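Local atomic coordinates of group II chitinase (Ostrinia furnacalis, PDB entry 6JAV), a protein that probably hydrolyses internal beta-1,4 linkages of chitin, as a family 18 endochitinase, of which this chain is one catalytic domain. Residues I193-H201 against Y224-W234; V245-Q253 against S321-V332. All coordinates share one frame; numbering follows the deposited sequence.

Contact 1. Residues I193-H201 against Y224-W234; sequences IAVMTYDYH and YFNANYTIHYW. With NAG (2-acetamido-2-deoxy-beta-D-glucopyranose), chain C.
Strand 193-195 runs nearly antiparallel to helix 227-234, the two axes at 156° and 10.7 Å apart at their closest, and Val195, Thr197 and Tyr200 successively meet the helix and the loop before it. This is the packing of an outer helix on an inner strand in the TIM barrel of family 18. At the strand end, Val195 divides its branches: CG2 lies over the five-membered ring of Trp234 in a CH-pi contact, 4.2 Å from the centroid and 13° off the normal. CG1, held anti to the backbone N (chi1 -174°), instead meets Thr230 CG2 at 3.5 Å. Ile193 CG2 adds itself over the Trp234 ring. Two residues on, the methyl CG2 of Thr197 nests among Ala227 CB, Thr230 CG2 and Ile231 CD1, while its hydroxyl is hydrogen-bonded to Gly247 O on the adjoining strand.

The chemistry then turns polar. The phenol of Tyr200 runs past the loop 225-226, with Asn226 CA over one face, and its OH donates to Thr230 OG1 at 2.7 Å. OG1 lies in the ring plane, at the edge, and is also bonded to Pro172 O. At the far end of the segment, a water links His201 NE2 (2.7 Å) to Phe225 O, to which it donates, while His201 CE1 comes to the edge of the Phe225 ring at CD2. His201 ND1 is hydrogen-bonded to Asp205. Asn226 caps the helix, OD1 accepting from Tyr229 N at 2.9 Å, and Asn228, its side chain starting away from the strand, carries the N-linked sugar through ND2. With Tyr200 OH as donor, Thr230 OG1 has its proton left for Pro172 O, so the buried hydroxyls would form a hydrogen-bond chain running from the phenol through Thr230 to the carbonyl.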
loop_
_atom_site.group_PDB
_atom_site.type_symbol
_atom_site.label_atom_id
_atom_site.label_comp_id
_atom_site.label_asym_id
_atom_site.label_seq_id
_atom_site.Cartn_x
_atom_site.Cartn_y
_atom_site.Cartn_z
ATOM N N ILE A 193 1.556 -11.014 -4.306
ATOM C CA ILE A 193 0.883 -10.628 -3.081
ATOM C C ILE A 193 1.636 -9.402 -2.564
ATOM O O ILE A 193 2.827 -9.484 -2.248
ATOM C CB ILE A 193 0.919 -11.785 -2.079
ATOM C CG1 ILE A 193 0.129 -12.966 -2.680
ATOM C CG2 ILE A 193 0.343 -11.360 -0.770
ATOM C CD1 ILE A 193 0.246 -14.261 -1.850
ATOM N N ALA A 194 0.956 -8.246 -2.542
ATOM C CA ALA A 194 1.568 -7.001 -2.082
ATOM C C ALA A 194 1.262 -6.900 -0.591
ATOM O O ALA A 194 0.135 -6.581 -0.186
ATOM C CB ALA A 194 1.033 -5.815 -2.889
ATOM N N VAL A 195 2.258 -7.202 0.234
ATOM C CA VAL A 195 2.041 -7.172 1.673
ATOM C C VAL A 195 2.143 -5.724 2.152
ATOM O O VAL A 195 3.157 -5.047 1.934
ATOM C CB VAL A 195 3.026 -8.078 2.418
ATOM C CG1 VAL A 195 2.647 -8.124 3.904
ATOM C CG2 VAL A 195 2.998 -9.500 1.829
ATOM N N MET A 196 1.087 -5.243 2.806
ATOM C CA MET A 196 1.021 -3.843 3.229
ATOM C C MET A 196 1.740 -3.689 4.572
ATOM O O MET A 196 1.116 -3.475 5.620
ATOM C CB MET A 196 -0.423 -3.380 3.286
ATOM C CG MET A 196 -1.007 -3.346 1.883
ATOM S SD MET A 196 -2.636 -2.607 1.815
ATOM C CE MET A 196 -3.347 -3.942 2.409
ATOM N N THR A 197 3.084 -3.772 4.498
ATOM C CA THR A 197 3.994 -3.687 5.655
ATOM C C THR A 197 4.128 -2.242 6.127
ATOM O O THR A 197 5.230 -1.662 6.171
ATOM C CB THR A 197 5.353 -4.330 5.338
ATOM O OG1 THR A 197 5.703 -4.058 3.969
ATOM C CG2 THR A 197 5.294 -5.858 5.496
ATOM N N TYR A 198 3.001 -1.652 6.501
ATOM C CA TYR A 198 2.942 -0.293 7.009
ATOM C C TYR A 198 1.622 -0.129 7.738
ATOM O O TYR A 198 0.789 -1.041 7.786
ATOM C CB TYR A 198 3.136 0.760 5.892
ATOM C CG TYR A 198 2.345 0.508 4.610
ATOM C CD1 TYR A 198 0.975 0.651 4.577
ATOM C CD2 TYR A 198 2.996 0.111 3.442
ATOM C CE1 TYR A 198 0.257 0.413 3.387
ATOM C CE2 TYR A 198 2.283 -0.117 2.254
ATOM C CZ TYR A 198 0.934 0.041 2.247
ATOM O OH TYR A 198 0.231 -0.183 1.079
ATOM N N ASP A 199 1.440 1.050 8.326
ATOM C CA ASP A 199 0.313 1.311 9.229
ATOM C C ASP A 199 0.297 0.347 10.415
ATOM O O ASP A 199 -0.772 0.019 10.935
ATOM C CB ASP A 199 -1.038 1.322 8.502
ATOM C CG ASP A 199 -1.177 2.497 7.564
ATOM O OD1 ASP A 199 -0.358 3.445 7.650
ATOM O OD2 ASP A 199 -2.090 2.448 6.710
ATOM N N TYR A 200 1.480 -0.076 10.875
ATOM C CA TYR A 200 1.524 -0.874 12.097
ATOM C C TYR A 200 1.128 -0.050 13.305
ATOM O O TYR A 200 0.654 -0.611 14.300
ATOM C CB TYR A 200 2.934 -1.382 12.321
ATOM C CG TYR A 200 3.353 -2.514 11.416
ATOM C CD1 TYR A 200 2.982 -3.838 11.688
ATOM C CD2 TYR A 200 4.143 -2.265 10.296
ATOM C CE1 TYR A 200 3.394 -4.868 10.879
ATOM C CE2 TYR A 200 4.576 -3.294 9.479
ATOM C CZ TYR A 200 4.196 -4.604 9.774
ATOM O OH TYR A 200 4.644 -5.598 8.945
ATOM N N HIS A 201 1.303 1.271 13.233
ATOM C CA HIS A 201 1.020 2.189 14.335
ATOM C C HIS A 201 0.440 3.469 13.764
ATOM O O HIS A 201 0.710 3.828 12.612
ATOM C CB HIS A 201 2.295 2.484 15.140
ATOM C CG HIS A 201 2.839 1.261 15.807
ATOM N ND1 HIS A 201 2.148 0.609 16.811
ATOM C CD2 HIS A 201 3.949 0.529 15.566
ATOM C CE1 HIS A 201 2.831 -0.467 17.172
ATOM N NE2 HIS A 201 3.929 -0.534 16.441
ATOM N N TYR A 224 5.144 -9.109 16.879
ATOM C CA TYR A 224 4.733 -9.328 15.495
ATOM C C TYR A 224 4.419 -8.075 14.689
ATOM O O TYR A 224 4.180 -8.203 13.482
ATOM C CB TYR A 224 3.594 -10.348 15.383
ATOM C CG TYR A 224 2.447 -10.153 16.310
ATOM C CD1 TYR A 224 1.464 -9.216 16.044
ATOM C CD2 TYR A 224 2.306 -10.964 17.428
ATOM C CE1 TYR A 224 0.385 -9.049 16.903
ATOM C CE2 TYR A 224 1.246 -10.809 18.288
ATOM C CZ TYR A 224 0.288 -9.844 18.027
ATOM O OH TYR A 224 -0.777 -9.678 18.883
ATOM N N PHE A 225 4.453 -6.884 15.282
ATOM C CA PHE A 225 4.166 -5.660 14.521
ATOM C C PHE A 225 5.441 -5.071 13.915
ATOM O O PHE A 225 5.853 -3.945 14.212
ATOM C CB PHE A 225 3.429 -4.649 15.395
ATOM C CG PHE A 225 1.964 -4.912 15.508
ATOM C CD1 PHE A 225 1.395 -6.023 14.898
ATOM C CD2 PHE A 225 1.140 -4.042 16.201
ATOM C CE1 PHE A 225 0.032 -6.270 14.999
ATOM C CE2 PHE A 225 -0.220 -4.283 16.307
ATOM C CZ PHE A 225 -0.775 -5.394 15.712
ATOM N N ASN A 226 6.055 -5.839 13.021
ATOM C CA ASN A 226 7.198 -5.347 12.254
ATOM C C ASN A 226 7.277 -6.121 10.947
ATOM O O ASN A 226 6.771 -7.242 10.845
ATOM C CB ASN A 226 8.497 -5.447 13.065
ATOM C CG ASN A 226 8.783 -6.869 13.525
ATOM O OD1 ASN A 226 9.363 -7.667 12.788
ATOM N ND2 ASN A 226 8.373 -7.185 14.750
ATOM N N ALA A 227 7.919 -5.506 9.944
ATOM C CA ALA A 227 7.916 -6.078 8.599
ATOM C C ALA A 227 8.642 -7.414 8.549
ATOM O O ALA A 227 8.238 -8.320 7.814
ATOM C CB ALA A 227 8.545 -5.097 7.612
ATOM N N ASN A 228 9.714 -7.560 9.332
ATOM C CA ASN A 228 10.460 -8.815 9.332
ATOM C C ASN A 228 9.583 -9.983 9.784
ATOM O O ASN A 228 9.556 -11.049 9.142
ATOM C CB ASN A 228 11.685 -8.678 10.244
ATOM C CG ASN A 228 12.460 -9.944 10.311
ATOM O OD1 ASN A 228 12.869 -10.479 9.301
ATOM N ND2 ASN A 228 12.652 -10.444 11.522
ATOM N N TYR A 229 8.829 -9.798 10.871
ATOM C CA TYR A 229 7.916 -10.854 11.302
ATOM C C TYR A 229 6.860 -11.123 10.230
ATOM O O TYR A 229 6.593 -12.277 9.870
ATOM C CB TYR A 229 7.230 -10.480 12.622
ATOM C CG TYR A 229 6.317 -11.589 13.089
ATOM C CD1 TYR A 229 5.014 -11.707 12.613
ATOM C CD2 TYR A 229 6.787 -12.549 13.971
ATOM C CE1 TYR A 229 4.198 -12.767 13.008
ATOM C CE2 TYR A 229 5.979 -13.597 14.365
ATOM C CZ TYR A 229 4.690 -13.689 13.884
ATOM O OH TYR A 229 3.875 -14.740 14.280
ATOM N N THR A 230 6.236 -10.058 9.724
ATOM C CA THR A 230 5.147 -10.209 8.761
ATOM C C THR A 230 5.589 -10.979 7.522
ATOM O O THR A 230 4.868 -11.861 7.037
ATOM C CB THR A 230 4.675 -8.815 8.360
ATOM O OG1 THR A 230 4.042 -8.182 9.475
ATOM C CG2 THR A 230 3.696 -8.903 7.189
ATOM N N ILE A 231 6.722 -10.600 6.940
ATOM C CA ILE A 231 7.156 -11.242 5.705
ATOM C C ILE A 231 7.494 -12.705 5.956
ATOM O O ILE A 231 7.099 -13.595 5.186
ATOM C CB ILE A 231 8.330 -10.449 5.087
ATOM C CG1 ILE A 231 7.888 -9.035 4.662
ATOM C CG2 ILE A 231 8.961 -11.241 3.933
ATOM C CD1 ILE A 231 6.827 -9.023 3.582
ATOM N N HIS A 232 8.184 -12.986 7.065
ATOM C CA HIS A 232 8.476 -14.384 7.357
ATOM C C HIS A 232 7.208 -15.166 7.663
ATOM O O HIS A 232 7.131 -16.357 7.341
ATOM C CB HIS A 232 9.448 -14.452 8.529
ATOM C CG HIS A 232 10.877 -14.252 8.138
ATOM N ND1 HIS A 232 11.549 -13.059 8.308
ATOM C CD2 HIS A 232 11.773 -15.111 7.593
ATOM C CE1 HIS A 232 12.791 -13.187 7.871
ATOM N NE2 HIS A 232 12.957 -14.426 7.442
ATOM N N TYR A 233 6.193 -14.518 8.229
ATOM C CA TYR A 233 4.950 -15.207 8.539
ATOM C C TYR A 233 4.181 -15.566 7.272
ATOM O O TYR A 233 3.674 -16.686 7.144
ATOM C CB TYR A 233 4.107 -14.346 9.469
ATOM C CG TYR A 233 3.005 -15.122 10.147
ATOM C CD1 TYR A 233 3.311 -16.173 10.995
ATOM C CD2 TYR A 233 1.682 -14.815 9.943
ATOM C CE1 TYR A 233 2.310 -16.899 11.615
ATOM C CE2 TYR A 233 0.663 -15.536 10.576
ATOM C CZ TYR A 233 0.996 -16.575 11.399
ATOM O OH TYR A 233 -0.009 -17.288 12.035
ATOM N N TRP A 234 4.093 -14.640 6.299
ATOM C CA TRP A 234 3.503 -15.012 5.009
ATOM C C TRP A 234 4.213 -16.218 4.399
ATOM O O TRP A 234 3.559 -17.118 3.851
ATOM C CB TRP A 234 3.471 -13.796 4.047
ATOM C CG TRP A 234 2.269 -12.947 4.273
ATOM C CD1 TRP A 234 2.166 -11.846 5.067
ATOM C CD2 TRP A 234 0.979 -13.141 3.683
ATOM N NE1 TRP A 234 0.867 -11.348 5.038
ATOM C CE2 TRP A 234 0.121 -12.142 4.202
ATOM C CE3 TRP A 234 0.454 -14.102 2.797
ATOM C CZ2 TRP A 234 -1.238 -12.066 3.862
ATOM C CZ3 TRP A 234 -0.891 -14.012 2.434
ATOM C CH2 TRP A 234 -1.725 -12.992 2.971
HETATM C C1 NAG C . 13.315 -11.710 11.688
HETATM C C2 NAG C . 14.187 -11.720 12.935
HETATM C C3 NAG C . 14.671 -13.144 13.235
HETATM C C4 NAG C . 13.492 -14.112 13.280
HETATM C C5 NAG C . 12.661 -14.002 12.009
HETATM C C6 NAG C . 11.415 -14.867 12.024
HETATM C C7 NAG C . 15.600 -9.837 13.661
HETATM C C8 NAG C . 14.743 -9.774 14.882
HETATM N N2 NAG C . 15.308 -10.805 12.780
HETATM O O3 NAG C . 15.309 -13.143 14.507
HETATM O O4 NAG C . 13.934 -15.456 13.443
HETATM O O5 NAG C . 12.238 -12.641 11.844
HETATM O O6 NAG C . 10.366 -14.349 12.837
HETATM O O7 NAG C . 16.536 -9.068 13.491
HETATM O O HOH W 1 5.814 -2.435 16.518
#

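Contact 2. Residues V245-Q253 against S321-V332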
loop_
_atom_site.group_PDB
_atom_site.type_symbol
_atom_site.label_atom_id
_atom_site.label_comp_id
_atom_site.label_asym_id
_atom_site.label_seq_id
_atom_site.Cartn_x
_atom_site.Cartn_y
_atom_site.Cartn_z
ATOM N N VAL A 245 5.736 -9.078 -2.727
ATOM C CA VAL A 245 6.333 -7.751 -2.860
ATOM C C VAL A 245 6.058 -7.004 -1.560
ATOM O O VAL A 245 4.923 -7.010 -1.051
ATOM C CB VAL A 245 5.854 -6.974 -4.114
ATOM C CG1 VAL A 245 6.211 -7.763 -5.381
ATOM C CG2 VAL A 245 4.389 -6.687 -4.100
ATOM N N MET A 246 7.101 -6.392 -1.004
ATOM C CA MET A 246 7.030 -5.757 0.306
ATOM C C MET A 246 6.650 -4.286 0.180
ATOM O O MET A 246 7.375 -3.506 -0.452
ATOM C CB MET A 246 8.366 -5.873 1.028
ATOM C CG MET A 246 8.268 -5.284 2.430
ATOM S SD MET A 246 9.755 -5.719 3.365
ATOM C CE MET A 246 10.716 -4.324 2.916
ATOM N N GLY A 247 5.572 -3.904 0.857
ATOM C CA GLY A 247 5.129 -2.512 0.814
ATOM C C GLY A 247 6.028 -1.576 1.610
ATOM O O GLY A 247 6.513 -1.899 2.702
ATOM N N MET A 248 6.187 -0.363 1.078
ATOM C CA MET A 248 6.921 0.695 1.737
ATOM C C MET A 248 6.112 1.989 1.657
ATOM O O MET A 248 5.585 2.337 0.574
ATOM C CB MET A 248 8.305 0.832 1.104
ATOM C CG MET A 248 9.323 -0.363 1.462
ATOM S SD MET A 248 10.701 -0.309 0.336
ATOM C CE MET A 248 9.968 -1.085 -1.086
ATOM N N PRO A 249 5.947 2.696 2.773
ATOM C CA PRO A 249 5.113 3.916 2.802
ATOM C C PRO A 249 5.880 5.151 2.341
ATOM O O PRO A 249 7.007 5.414 2.781
ATOM C CB PRO A 249 4.731 4.046 4.285
ATOM C CG PRO A 249 5.939 3.479 5.013
ATOM C CD PRO A 249 6.490 2.353 4.110
ATOM N N MET A 250 5.244 5.926 1.463
ATOM C CA MET A 250 5.744 7.230 1.038
ATOM C C MET A 250 5.140 8.353 1.863
ATOM O O MET A 250 4.966 9.482 1.362
ATOM C CB MET A 250 5.409 7.457 -0.448
ATOM C CG MET A 250 5.864 6.306 -1.400
ATOM S SD MET A 250 7.626 6.197 -1.729
ATOM C CE MET A 250 8.148 5.023 -0.462
ATOM N N TYR A 251 4.713 8.042 3.080
ATOM C CA TYR A 251 4.000 8.966 3.944
ATOM C C TYR A 251 4.300 8.586 5.388
ATOM O O TYR A 251 4.906 7.543 5.677
ATOM C CB TYR A 251 2.473 8.885 3.690
ATOM C CG TYR A 251 1.922 7.523 4.084
ATOM C CD1 TYR A 251 1.963 6.458 3.192
ATOM C CD2 TYR A 251 1.404 7.310 5.361
ATOM C CE1 TYR A 251 1.500 5.188 3.558
ATOM C CE2 TYR A 251 0.967 6.055 5.756
ATOM C CZ TYR A 251 1.016 5.007 4.831
ATOM O OH TYR A 251 0.556 3.755 5.187
ATOM N N GLY A 252 3.839 9.440 6.295
ATOM C CA GLY A 252 3.970 9.171 7.706
ATOM C C GLY A 252 2.637 9.210 8.421
ATOM O O GLY A 252 1.650 9.770 7.940
ATOM N N GLN A 253 2.622 8.568 9.596
ATOM C CA GLN A 253 1.513 8.675 10.529
ATOM C C GLN A 253 1.828 9.773 11.533
ATOM O O GLN A 253 2.923 9.801 12.121
ATOM C CB GLN A 253 1.284 7.350 11.259
ATOM C CG GLN A 253 0.681 6.265 10.359
ATOM C CD GLN A 253 -0.815 6.426 10.108
ATOM O OE1 GLN A 253 -1.526 7.152 10.825
ATOM N NE2 GLN A 253 -1.318 5.729 9.084
ATOM N N SER A 321 5.932 9.766 12.291
ATOM C CA SER A 321 6.907 8.723 11.985
ATOM C C SER A 321 6.789 8.348 10.516
ATOM O O SER A 321 5.688 8.362 9.959
ATOM C CB SER A 321 6.696 7.485 12.865
ATOM O OG SER A 321 5.399 6.954 12.695
ATOM N N PHE A 322 7.921 8.018 9.894
ATOM C CA PHE A 322 7.979 7.916 8.436
ATOM C C PHE A 322 9.264 7.212 8.024
ATOM O O PHE A 322 10.142 6.923 8.847
ATOM C CB PHE A 322 7.878 9.318 7.792
ATOM C CG PHE A 322 9.059 10.197 8.079
ATOM C CD1 PHE A 322 9.172 10.837 9.317
ATOM C CD2 PHE A 322 10.084 10.351 7.158
ATOM C CE1 PHE A 322 10.283 11.645 9.609
ATOM C CE2 PHE A 322 11.205 11.183 7.451
ATOM C CZ PHE A 322 11.283 11.802 8.690
ATOM N N ASP A 323 9.369 6.919 6.729
ATOM C CA ASP A 323 10.584 6.328 6.181
ATOM C C ASP A 323 11.394 7.372 5.413
ATOM O O ASP A 323 10.844 8.133 4.603
ATOM C CB ASP A 323 10.238 5.167 5.235
ATOM C CG ASP A 323 9.934 3.863 5.971
ATOM O OD1 ASP A 323 9.889 3.849 7.225
ATOM O OD2 ASP A 323 9.732 2.834 5.263
ATOM N N ASP A 324 12.702 7.397 5.669
ATOM C CA ASP A 324 13.647 8.199 4.913
ATOM C C ASP A 324 14.447 7.328 3.941
ATOM O O ASP A 324 14.297 6.106 3.883
ATOM C CB ASP A 324 14.538 9.025 5.852
ATOM C CG ASP A 324 15.448 8.173 6.755
ATOM O OD1 ASP A 324 15.387 6.930 6.785
ATOM O OD2 ASP A 324 16.245 8.791 7.500
ATOM N N VAL A 325 15.311 7.967 3.148
ATOM C CA VAL A 325 16.122 7.231 2.180
ATOM C C VAL A 325 16.968 6.175 2.875
ATOM O O VAL A 325 17.131 5.061 2.363
ATOM C CB VAL A 325 16.978 8.208 1.343
ATOM C CG1 VAL A 325 18.066 7.474 0.608
ATOM C CG2 VAL A 325 16.073 9.000 0.411
ATOM N N GLU A 326 17.522 6.497 4.049
ATOM C CA GLU A 326 18.388 5.536 4.729
ATOM C C GLU A 326 17.641 4.237 5.052
ATOM O O GLU A 326 18.120 3.133 4.738
ATOM C CB GLU A 326 18.971 6.164 5.995
ATOM C CG GLU A 326 20.016 5.282 6.648
ATOM C CD GLU A 326 20.448 5.784 8.014
ATOM O OE1 GLU A 326 21.664 5.995 8.205
ATOM O OE2 GLU A 326 19.574 5.947 8.895
ATOM N N ILE A 327 16.469 4.340 5.691
ATOM C CA ILE A 327 15.761 3.110 6.050
ATOM C C ILE A 327 15.224 2.400 4.812
ATOM O O ILE A 327 15.138 1.165 4.792
ATOM C CB ILE A 327 14.675 3.344 7.117
ATOM C CG1 ILE A 327 14.314 2.041 7.853
ATOM C CG2 ILE A 327 13.409 3.943 6.491
ATOM C CD1 ILE A 327 15.447 1.493 8.726
ATOM N N ILE A 328 14.876 3.150 3.762
ATOM C CA ILE A 328 14.431 2.526 2.519
ATOM C C ILE A 328 15.534 1.645 1.949
ATOM O O ILE A 328 15.279 0.506 1.510
ATOM C CB ILE A 328 13.977 3.620 1.536
ATOM C CG1 ILE A 328 12.647 4.251 1.989
ATOM C CG2 ILE A 328 13.917 3.069 0.121
ATOM C CD1 ILE A 328 11.405 3.375 1.904
ATOM N N LYS A 329 16.779 2.137 1.938
ATOM C CA LYS A 329 17.871 1.306 1.451
ATOM C C LYS A 329 18.014 0.041 2.287
ATOM O O LYS A 329 18.247 -1.052 1.743
ATOM C CB LYS A 329 19.190 2.084 1.423
ATOM C CG LYS A 329 19.223 3.181 0.373
ATOM C CD LYS A 329 20.211 4.258 0.787
ATOM C CE LYS A 329 20.772 5.021 -0.398
ATOM N NZ LYS A 329 22.069 5.687 -0.042
ATOM N N LYS A 330 17.859 0.159 3.610
ATOM C CA LYS A 330 17.915 -1.023 4.469
ATOM C C LYS A 330 16.782 -1.999 4.126
ATOM O O LYS A 330 16.992 -3.217 4.023
ATOM C CB LYS A 330 17.834 -0.583 5.929
ATOM C CG LYS A 330 17.916 -1.692 6.951
ATOM C CD LYS A 330 19.346 -1.967 7.358
ATOM C CE LYS A 330 19.420 -3.046 8.429
ATOM N NZ LYS A 330 18.971 -2.585 9.760
ATOM N N LYS A 331 15.570 -1.474 3.958
ATOM C CA LYS A 331 14.437 -2.315 3.606
ATOM C C LYS A 331 14.631 -3.007 2.260
ATOM O O LYS A 331 14.267 -4.183 2.107
ATOM C CB LYS A 331 13.141 -1.500 3.627
ATOM C CG LYS A 331 12.686 -1.140 5.013
ATOM C CD LYS A 331 11.382 -0.363 4.989
ATOM C CE LYS A 331 10.859 -0.146 6.400
ATOM N NZ LYS A 331 9.509 0.482 6.415
ATOM N N VAL A 332 15.182 -2.307 1.264
ATOM C CA VAL A 332 15.411 -2.943 -0.038
ATOM C C VAL A 332 16.516 -3.996 0.046
ATOM O O VAL A 332 16.441 -5.038 -0.611
ATOM C CB VAL A 332 15.630 -1.897 -1.150
ATOM C CG1 VAL A 332 15.909 -2.574 -2.472
ATOM C CG2 VAL A 332 14.388 -0.989 -1.276
HETATM O O HOH W 2 7.723 -1.291 5.068
HETATM O O HOH W 3 7.931 7.861 4.298
#
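Lys331 reaches from the helix toward strand 245-249, and its length can be read atom by atom. CB meets the methyl CE of Met246 at 3.8 Å, the two side chains crossing at about a right angle. Beyond CG the chain is fully extended, and CD slides past Met248 CG, running in the opposite direction. The tip, NZ, forms a salt bridge of 2.6 Å with Asp323 OD2, on the syn lone pair of that oxygen. It also donates to a water at 2.9 Å, which in turn donates to Gly247 O, and to the carbonyl of Ala212, so that a buried ammonium has three partners.

Here strand 245-249 and helix 325-332 are antiparallel at 174°, an inner strand of the TIM barrel lined by an outer helix. Met248, with CG beside the backbone N (chi1 -72°), brings SD within 4.1 Å of both Ile328 CD1 and Val332 CG2. The carboxylate of Asp323 crosses the Pro249 ring, OD2 lying 3.5 Å from CD, and a second water accepts from Asp323 N and lies 3.0 Å from Pro249 O, to which it probably donates. Farther along, Gln253 and Ser321 form an antiparallel hydrogen-bonded pair: Ser321 N donates to Gln253 O at 3.0 Å, the return bond being weak. Beside it Gly252 CA lies against Ser321 O.

Both contacts are buried and belong to one barrel wall, since strands 192-195 and 244-257 are neighbours in it and each is backed by a helix running nearly antiparallel to it. Their centres lie about 12 Å apart. They meet directly where Asp199 OD1 probably bonds to Tyr251 OH. Contact 1 pairs a methyl and indole layer with neutral hydroxyl chemistry, and its helix bears a glycan at its outer side. Contact 2 uses methionine side chains and a buried ion pair, then adds strand pairing. At the mouth, Asp199 of contact 1 touches the bound inhibitor and also accepts from Gln253 of contact 2.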